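Local coordinates for DNA polymerase sliding clamp 2 (Sulfolobus tokodaii, PDB 3AIZ), which serves as a subunit of a ring that encircles DNA and slides along it, tethering DNA polymerase and other proteins during replication, at residues E25-F30 and E118-D123; L46-K51 and L240-A245. One frame throughout, in Å; residues are numbered along the deposited sequence.

Contact 1. Residues E25-F30 and E118-D123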
ATOM      1  N   GLU A  25      11.904 -14.460 -28.924  1.00 63.12           N
ATOM      2  CA  GLU A  25      12.356 -13.839 -30.164  1.00 61.44           C
ATOM      3  C   GLU A  25      11.281 -13.883 -31.246  1.00 61.48           C
ATOM      4  O   GLU A  25      10.637 -14.911 -31.452  1.00 63.40           O
ATOM      5  CB  GLU A  25      13.623 -14.531 -30.672  1.00 63.97           C
ATOM      6  CG  GLU A  25      14.744 -14.637 -29.643  1.00 72.00           C
ATOM      7  CD  GLU A  25      15.504 -13.335 -29.456  1.00 68.25           C
ATOM      8  OE1 GLU A  25      15.643 -12.578 -30.441  1.00 63.08           O
ATOM      9  OE2 GLU A  25      15.971 -13.075 -28.326  1.00 65.10           O
ATOM     10  N   ILE A  26      11.091 -12.762 -31.934  1.00 56.98           N
ATOM     11  CA  ILE A  26      10.191 -12.715 -33.080  1.00 53.75           C
ATOM     12  C   ILE A  26      10.883 -12.039 -34.255  1.00 53.84           C
ATOM     13  O   ILE A  26      11.903 -11.373 -34.084  1.00 53.57           O
ATOM     14  CB  ILE A  26       8.895 -11.947 -32.771  1.00 49.85           C
ATOM     15  CG1 ILE A  26       9.177 -10.448 -32.656  1.00 48.86           C
ATOM     16  CG2 ILE A  26       8.248 -12.480 -31.506  1.00 60.68           C
ATOM     17  CD1 ILE A  26       7.933  -9.609 -32.474  1.00 49.55           C
ATOM     18  N   ILE A  27      10.324 -12.212 -35.447  1.00 51.51           N
ATOM     19  CA  ILE A  27      10.873 -11.581 -36.638  1.00 44.61           C
ATOM     20  C   ILE A  27       9.931 -10.512 -37.177  1.00 43.66           C
ATOM     21  O   ILE A  27       8.882 -10.824 -37.740  1.00 43.60           O
ATOM     22  CB  ILE A  27      11.159 -12.611 -37.745  1.00 45.70           C
ATOM     23  CG1 ILE A  27      12.215 -13.614 -37.279  1.00 48.62           C
ATOM     24  CG2 ILE A  27      11.616 -11.914 -39.016  1.00 47.47           C
ATOM     25  CD1 ILE A  27      12.600 -14.628 -38.334  1.00 51.68           C
ATOM     26  N   LEU A  28      10.305  -9.250 -36.986  1.00 42.40           N
ATOM     27  CA  LEU A  28       9.563  -8.138 -37.560  1.00 39.56           C
ATOM     28  C   LEU A  28       9.892  -8.005 -39.039  1.00 43.55           C
ATOM     29  O   LEU A  28      11.040  -7.763 -39.408  1.00 46.48           O
ATOM     30  CB  LEU A  28       9.900  -6.832 -36.843  1.00 41.05           C
ATOM     31  CG  LEU A  28       9.174  -6.516 -35.536  1.00 43.40           C
ATOM     32  CD1 LEU A  28       9.765  -5.270 -34.903  1.00 42.88           C
ATOM     33  CD2 LEU A  28       7.683  -6.339 -35.780  1.00 40.25           C
ATOM     34  N   ASN A  29       8.882  -8.168 -39.886  1.00 43.84           N
ATOM     35  CA  ASN A  29       9.070  -8.057 -41.324  1.00 42.90           C
ATOM     36  C   ASN A  29       8.621  -6.700 -41.852  1.00 43.50           C
ATOM     37  O   ASN A  29       7.446  -6.344 -41.756  1.00 42.15           O
ATOM     38  CB  ASN A  29       8.328  -9.180 -42.050  1.00 42.22           C
ATOM     39  CG  ASN A  29       8.802 -10.557 -41.627  1.00 48.06           C
ATOM     40  OD1 ASN A  29       9.971 -10.901 -41.792  1.00 51.65           O
ATOM     41  ND2 ASN A  29       7.892 -11.353 -41.081  1.00 52.71           N
ATOM     42  N   PHE A  30       9.566  -5.947 -42.404  1.00 46.22           N
ATOM     43  CA  PHE A  30       9.265  -4.652 -43.002  1.00 44.59           C
ATOM     44  C   PHE A  30       9.113  -4.791 -44.512  1.00 44.01           C
ATOM     45  O   PHE A  30      10.083  -5.060 -45.217  1.00 49.48           O
ATOM     46  CB  PHE A  30      10.365  -3.641 -42.681  1.00 41.73           C
ATOM     47  CG  PHE A  30      10.513  -3.347 -41.217  1.00 38.07           C
ATOM     48  CD1 PHE A  30      11.315  -4.141 -40.415  1.00 39.40           C
ATOM     49  CD2 PHE A  30       9.852  -2.275 -40.643  1.00 37.62           C
ATOM     50  CE1 PHE A  30      11.453  -3.871 -39.067  1.00 37.60           C
ATOM     51  CE2 PHE A  30       9.988  -2.000 -39.295  1.00 33.58           C
ATOM     52  CZ  PHE A  30      10.789  -2.800 -38.506  1.00 32.92           C
ATOM     53  N   GLU A 118      19.292  -9.717 -35.116  1.00 55.55           N
ATOM     54  CA  GLU A 118      19.817 -10.299 -36.344  1.00 55.94           C
ATOM     55  C   GLU A 118      18.980  -9.862 -37.542  1.00 53.22           C
ATOM     56  O   GLU A 118      17.752  -9.854 -37.480  1.00 55.67           O
ATOM     57  CB  GLU A 118      19.821 -11.826 -36.244  1.00 56.67           C
ATOM     58  CG  GLU A 118      20.225 -12.537 -37.526  1.00 62.18           C
ATOM     59  CD  GLU A 118      20.007 -14.037 -37.456  1.00 68.40           C
ATOM     60  OE1 GLU A 118      19.498 -14.518 -36.420  1.00 67.63           O
ATOM     61  OE2 GLU A 118      20.342 -14.736 -38.436  1.00 67.05           O
ATOM     62  N   LYS A 119      19.650  -9.494 -38.628  1.00 57.77           N
ATOM     63  CA  LYS A 119      18.958  -9.138 -39.863  1.00 57.80           C
ATOM     64  C   LYS A 119      18.874 -10.341 -40.793  1.00 57.64           C
ATOM     65  O   LYS A 119      19.874 -11.011 -41.050  1.00 60.06           O
ATOM     66  CB  LYS A 119      19.657  -7.971 -40.562  1.00 54.41           C
ATOM     67  CG  LYS A 119      19.559  -6.654 -39.812  1.00 56.89           C
ATOM     68  CD  LYS A 119      20.217  -5.528 -40.590  1.00 62.80           C
ATOM     69  CE  LYS A 119      20.104  -4.206 -39.849  1.00 64.77           C
ATOM     70  NZ  LYS A 119      20.809  -3.108 -40.566  1.00 65.30           N
ATOM     71  N   THR A 120      17.674 -10.614 -41.293  1.00 60.62           N
ATOM     72  CA  THR A 120      17.449 -11.764 -42.160  1.00 63.37           C
ATOM     73  C   THR A 120      16.589 -11.402 -43.365  1.00 59.75           C
ATOM     74  O   THR A 120      16.304 -10.230 -43.613  1.00 56.41           O
ATOM     75  CB  THR A 120      16.761 -12.915 -41.402  1.00 62.37           C
ATOM     76  OG1 THR A 120      15.521 -12.453 -40.852  1.00 55.21           O
ATOM     77  CG2 THR A 120      17.650 -13.425 -40.279  1.00 63.61           C
ATOM     78  N   SER A 121      16.187 -12.422 -44.113  1.00 63.36           N
ATOM     79  CA  SER A 121      15.278 -12.239 -45.234  1.00 69.52           C
ATOM     80  C   SER A 121      13.840 -12.363 -44.745  1.00 65.74           C
ATOM     81  O   SER A 121      13.547 -13.158 -43.851  1.00 64.95           O
ATOM     82  CB  SER A 121      15.563 -13.267 -46.331  1.00 70.48           C
ATOM     83  OG  SER A 121      15.515 -14.585 -45.815  1.00 79.76           O
ATOM     84  N   ILE A 122      12.948 -11.572 -45.331  1.00 58.98           N
ATOM     85  CA  ILE A 122      11.558 -11.531 -44.892  1.00 59.84           C
ATOM     86  C   ILE A 122      10.898 -12.905 -44.868  1.00 65.00           C
ATOM     87  O   ILE A 122      10.957 -13.653 -45.845  1.00 65.72           O
ATOM     88  CB  ILE A 122      10.715 -10.587 -45.767  1.00 58.33           C
ATOM     89  CG1 ILE A 122      11.180  -9.143 -45.586  1.00 56.34           C
ATOM     90  CG2 ILE A 122       9.239 -10.713 -45.420  1.00 58.85           C
ATOM     91  CD1 ILE A 122      10.243  -8.127 -46.183  1.00 52.36           C
ATOM     92  N   ASP A 123      10.274 -13.230 -43.740  1.00 65.20           N
ATOM     93  CA  ASP A 123       9.497 -14.455 -43.615  1.00 67.00           C
ATOM     94  C   ASP A 123       8.124 -14.247 -44.240  1.00 68.14           C
ATOM     95  O   ASP A 123       7.259 -13.596 -43.653  1.00 68.75           O
ATOM     96  CB  ASP A 123       9.351 -14.845 -42.143  1.00 66.08           C
ATOM     97  CG  ASP A 123       8.503 -16.088 -41.950  1.00 71.05           C
ATOM     98  OD1 ASP A 123       8.513 -16.960 -42.847  1.00 70.19           O
ATOM     99  OD2 ASP A 123       7.831 -16.194 -40.903  1.00 68.35           O
TER
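Ile27 meets Thr120 loosely, its CG2 lying 4.3 Å from Thr120 OG1; that hydroxyl also makes a weak hydrogen bond to Gly67 O, on strand 66-71, which lies between 25-30 and 109-120. The main grip comes two residues on. Asn29 stands with CG beside its backbone N (chi1 -60°), which carries the amide to the turning chain at Ile122 and Asp123. Its OD1 accepts a hydrogen bond from Asp123 N at 3.1 Å, the N-H coming in from above the carbonyl plane (56° out of it), away from the lone-pair directions. The same OD1 lies 3.7 Å from CG2 of Ile122, which also packs on Asn29 CB at 3.8 Å, and ND2 makes a weak hydrogen bond to Phe36 O. At the end of the strand, the CD1 of Ile122 comes up to Phe30 O, while its side chain also touches Phe36 and Pro65. Here the last strand of the N-terminal domain gives way to the interdomain connecting loop, and residues 120-123 run almost perpendicular to 27-30. Buried Asn29 thus holds the start of that loop by its main chain, so the hold probably owes little to the Asp123 carboxylate, which makes a long, weak ion pair with Arg38.

Contact 2. Residues L46-K51 and L240-A245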
ATOM      1  N   LEU A  46      -2.178 -23.453 -34.434  1.00 36.58           N
ATOM      2  CA  LEU A  46      -2.497 -22.033 -34.348  1.00 33.27           C
ATOM      3  C   LEU A  46      -1.426 -21.170 -35.000  1.00 35.23           C
ATOM      4  O   LEU A  46      -0.244 -21.279 -34.671  1.00 37.37           O
ATOM      5  CB  LEU A  46      -2.667 -21.618 -32.885  1.00 34.48           C
ATOM      6  CG  LEU A  46      -2.906 -20.129 -32.629  1.00 30.72           C
ATOM      7  CD1 LEU A  46      -4.257 -19.703 -33.179  1.00 32.54           C
ATOM      8  CD2 LEU A  46      -2.813 -19.825 -31.147  1.00 31.33           C
ATOM      9  N   MET A  47      -1.847 -20.309 -35.919  1.00 34.90           N
ATOM     10  CA  MET A  47      -0.943 -19.349 -36.536  1.00 36.64           C
ATOM     11  C   MET A  47      -1.234 -17.941 -36.039  1.00 37.35           C
ATOM     12  O   MET A  47      -2.308 -17.396 -36.287  1.00 37.50           O
ATOM     13  CB  MET A  47      -1.058 -19.387 -38.060  1.00 36.19           C
ATOM     14  CG  MET A  47      -0.278 -18.282 -38.757  1.00 38.45           C
ATOM     15  SD  MET A  47      -0.324 -18.410 -40.553  1.00 40.26           S
ATOM     16  CE  MET A  47       0.468 -20.000 -40.788  1.00 44.58           C
ATOM     17  N   VAL A  48      -0.274 -17.354 -35.333  1.00 37.73           N
ATOM     18  CA  VAL A  48      -0.435 -15.999 -34.827  1.00 38.10           C
ATOM     19  C   VAL A  48       0.178 -14.988 -35.790  1.00 41.22           C
ATOM     20  O   VAL A  48       1.341 -15.110 -36.176  1.00 42.06           O
ATOM     21  CB  VAL A  48       0.195 -15.830 -33.436  1.00 38.78           C
ATOM     22  CG1 VAL A  48      -0.070 -14.432 -32.905  1.00 36.98           C
ATOM     23  CG2 VAL A  48      -0.354 -16.874 -32.479  1.00 41.00           C
ATOM     24  N   ILE A  49      -0.615 -13.996 -36.180  1.00 38.83           N
ATOM     25  CA  ILE A  49      -0.148 -12.961 -37.091  1.00 36.69           C
ATOM     26  C   ILE A  49      -0.322 -11.569 -36.498  1.00 38.36           C
ATOM     27  O   ILE A  49      -1.396 -11.211 -36.017  1.00 39.26           O
ATOM     28  CB  ILE A  49      -0.884 -13.013 -38.443  1.00 35.47           C
ATOM     29  CG1 ILE A  49      -0.577 -14.320 -39.173  1.00 36.93           C
ATOM     30  CG2 ILE A  49      -0.491 -11.832 -39.310  1.00 38.10           C
ATOM     31  CD1 ILE A  49      -1.282 -14.446 -40.502  1.00 35.74           C
ATOM     32  N   PHE A  50       0.753 -10.792 -36.533  1.00 40.55           N
ATOM     33  CA  PHE A  50       0.713  -9.388 -36.162  1.00 36.53           C
ATOM     34  C   PHE A  50       0.968  -8.578 -37.422  1.00 37.87           C
ATOM     35  O   PHE A  50       1.983  -8.772 -38.086  1.00 43.26           O
ATOM     36  CB  PHE A  50       1.781  -9.097 -35.107  1.00 38.02           C
ATOM     37  CG  PHE A  50       2.160  -7.651 -35.006  1.00 39.28           C
ATOM     38  CD1 PHE A  50       1.293  -6.729 -34.447  1.00 39.62           C
ATOM     39  CD2 PHE A  50       3.392  -7.213 -35.459  1.00 40.51           C
ATOM     40  CE1 PHE A  50       1.645  -5.399 -34.352  1.00 39.44           C
ATOM     41  CE2 PHE A  50       3.748  -5.885 -35.366  1.00 38.92           C
ATOM     42  CZ  PHE A  50       2.873  -4.976 -34.812  1.00 37.96           C
ATOM     43  N   LYS A  51       0.047  -7.684 -37.768  1.00 35.72           N
ATOM     44  CA  LYS A  51       0.164  -6.945 -39.024  1.00 35.50           C
ATOM     45  C   LYS A  51      -0.294  -5.490 -38.943  1.00 34.24           C
ATOM     46  O   LYS A  51      -1.380  -5.193 -38.447  1.00 36.63           O
ATOM     47  CB  LYS A  51      -0.585  -7.674 -40.144  1.00 34.73           C
ATOM     48  CG  LYS A  51      -0.654  -6.901 -41.453  1.00 37.47           C
ATOM     49  CD  LYS A  51      -1.060  -7.798 -42.611  1.00 41.78           C
ATOM     50  CE  LYS A  51      -2.428  -8.417 -42.385  1.00 51.32           C
ATOM     51  NZ  LYS A  51      -2.784  -9.396 -43.455  1.00 54.50           N
ATOM     52  N   LEU A 240      -4.400  -7.829 -35.170  1.00 37.09           N
ATOM     53  CA  LEU A 240      -4.058  -9.196 -34.796  1.00 35.47           C
ATOM     54  C   LEU A 240      -4.888 -10.165 -35.625  1.00 33.44           C
ATOM     55  O   LEU A 240      -6.087  -9.968 -35.806  1.00 33.51           O
ATOM     56  CB  LEU A 240      -4.306  -9.435 -33.305  1.00 34.97           C
ATOM     57  CG  LEU A 240      -3.086  -9.369 -32.387  1.00 37.80           C
ATOM     58  CD1 LEU A 240      -3.499  -9.544 -30.934  1.00 37.36           C
ATOM     59  CD2 LEU A 240      -2.063 -10.420 -32.783  1.00 36.13           C
ATOM     60  N   ILE A 241      -4.244 -11.207 -36.134  1.00 31.11           N
ATOM     61  CA  ILE A 241      -4.931 -12.183 -36.968  1.00 31.16           C
ATOM     62  C   ILE A 241      -4.569 -13.596 -36.541  1.00 32.83           C
ATOM     63  O   ILE A 241      -3.393 -13.950 -36.472  1.00 32.84           O
ATOM     64  CB  ILE A 241      -4.587 -11.999 -38.457  1.00 36.33           C
ATOM     65  CG1 ILE A 241      -4.913 -10.572 -38.906  1.00 37.22           C
ATOM     66  CG2 ILE A 241      -5.331 -13.018 -39.306  1.00 33.48           C
ATOM     67  CD1 ILE A 241      -4.574 -10.296 -40.350  1.00 40.92           C
ATOM     68  N   PHE A 242      -5.585 -14.399 -36.250  1.00 32.61           N
ATOM     69  CA  PHE A 242      -5.367 -15.770 -35.813  1.00 31.00           C
ATOM     70  C   PHE A 242      -5.942 -16.766 -36.807  1.00 29.71           C
ATOM     71  O   PHE A 242      -6.950 -16.501 -37.456  1.00 32.70           O
ATOM     72  CB  PHE A 242      -5.985 -16.000 -34.434  1.00 31.95           C
ATOM     73  CG  PHE A 242      -5.378 -15.160 -33.349  1.00 31.29           C
ATOM     74  CD1 PHE A 242      -5.940 -13.944 -33.001  1.00 29.40           C
ATOM     75  CD2 PHE A 242      -4.247 -15.590 -32.675  1.00 31.46           C
ATOM     76  CE1 PHE A 242      -5.384 -13.170 -32.003  1.00 30.53           C
ATOM     77  CE2 PHE A 242      -3.686 -14.820 -31.676  1.00 33.26           C
ATOM     78  CZ  PHE A 242      -4.256 -13.608 -31.340  1.00 34.31           C
ATOM     79  N   TRP A 243      -5.286 -17.914 -36.922  1.00 29.63           N
ATOM     80  CA  TRP A 243      -5.794 -19.012 -37.729  1.00 32.46           C
ATOM     81  C   TRP A 243      -5.773 -20.295 -36.912  1.00 32.52           C
ATOM     82  O   TRP A 243      -4.718 -20.726 -36.445  1.00 31.95           O
ATOM     83  CB  TRP A 243      -4.971 -19.182 -39.007  1.00 35.15           C
ATOM     84  CG  TRP A 243      -5.275 -18.163 -40.063  1.00 34.84           C
ATOM     85  CD1 TRP A 243      -4.573 -17.025 -40.332  1.00 38.36           C
ATOM     86  CD2 TRP A 243      -6.364 -18.192 -40.994  1.00 36.26           C
ATOM     87  NE1 TRP A 243      -5.155 -16.344 -41.375  1.00 37.85           N
ATOM     88  CE2 TRP A 243      -6.256 -17.040 -41.798  1.00 37.83           C
ATOM     89  CE3 TRP A 243      -7.418 -19.081 -41.227  1.00 36.49           C
ATOM     90  CZ2 TRP A 243      -7.162 -16.753 -42.817  1.00 37.55           C
ATOM     91  CZ3 TRP A 243      -8.316 -18.795 -42.238  1.00 34.79           C
ATOM     92  CH2 TRP A 243      -8.182 -17.641 -43.020  1.00 38.63           C
ATOM     93  N   ILE A 244      -6.945 -20.896 -36.734  1.00 35.27           N
ATOM     94  CA  ILE A 244      -7.066 -22.120 -35.951  1.00 33.96           C
ATOM     95  C   ILE A 244      -7.354 -23.313 -36.851  1.00 32.14           C
ATOM     96  O   ILE A 244      -8.311 -23.300 -37.624  1.00 32.03           O
ATOM     97  CB  ILE A 244      -8.181 -22.014 -34.886  1.00 32.45           C
ATOM     98  CG1 ILE A 244      -7.865 -20.913 -33.870  1.00 32.15           C
ATOM     99  CG2 ILE A 244      -8.358 -23.341 -34.171  1.00 35.81           C
ATOM    100  CD1 ILE A 244      -8.079 -19.512 -34.392  1.00 33.00           C
ATOM    101  N   ALA A 245      -6.521 -24.341 -36.753  1.00 31.30           N
ATOM    102  CA  ALA A 245      -6.748 -25.569 -37.502  1.00 34.38           C
ATOM    103  C   ALA A 245      -7.910 -26.332 -36.882  1.00 38.91           C
ATOM    104  O   ALA A 245      -7.917 -26.588 -35.677  1.00 40.68           O
ATOM    105  CB  ALA A 245      -5.494 -26.425 -37.514  1.00 37.35           C
TER
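Ile49 and Ile241 form the close-packed centre of this antiparallel ladder. Ile49 CB lies 3.8 Å from Ile241 CB in a hydrogen-bonded pair, where Ile49 N reaches Ile241 O at 2.8 Å and Ile241 N returns to Ile49 O. Met47 and Trp243 repeat the pattern, Met47 N giving its hydrogen to Trp243 O at 2.9 Å. Ile49 also sends CD1 to the edge of the indole, near the ring plane, 4.2 Å from Trp243 CD1. On the same face Met47 makes an oblique Met-aromatic contact, SD standing 5.3 Å from the centroid of the five-membered indole ring.

This ladder is the seam of the PCNA fold: strand 46-53 belongs to the N-terminal domain and 239-244 to the C-terminal one, so the sheets of the two domains run on into each other. Leu125, Glu127 and Pro128 of the interdomain connecting loop cover the side of the sheet that carries Ile49 and Trp243. The other face turns to helices: Val48 sets CG1 3.8 Å from CE2 of Phe242, side by side with it, while Leu46 touches the same ring with CD1. Phe242 and Leu46 both continue onto Val208 of helix 202-211.

Looser is the end at Phe50 and Leu240, a non-hydrogen-bonded pair whose side chains hardly meet; Phe50 packs instead against Phe12, and Leu240 turns CD2 to Ile49 O. Beyond it lies Lys51, partly exposed; its bend at chi3 (60°) lays CE 3.5 Å from Ile241 CD1 and brings NZ to a salt bridge with Glu127 OE2. The other carboxylate oxygen of Glu127 takes a weak hydrogen bond from Trp243 NE1, and the lysine beside it would probably favour the charged form of Glu127.

In the fold
From the N terminus the chain lays down 25-30, then 46-51, both in the N-terminal domain. Contact 1 closes first, when 118-123 returns after 87 residues at the end of that domain; the chain then leaves along the interdomain loop, builds the C-terminal domain and comes back with 240-245, closing contact 2 over 188 residues. The segments alternate, so the two closures cross rather than nest. Contact 1 stays within the N-terminal domain, whereas contact 2 joins the domains strand to strand. Their centres lie about 17 Å apart, yet they touch where Leu28 CD2 packs 4.0 Å from Phe50 CE2.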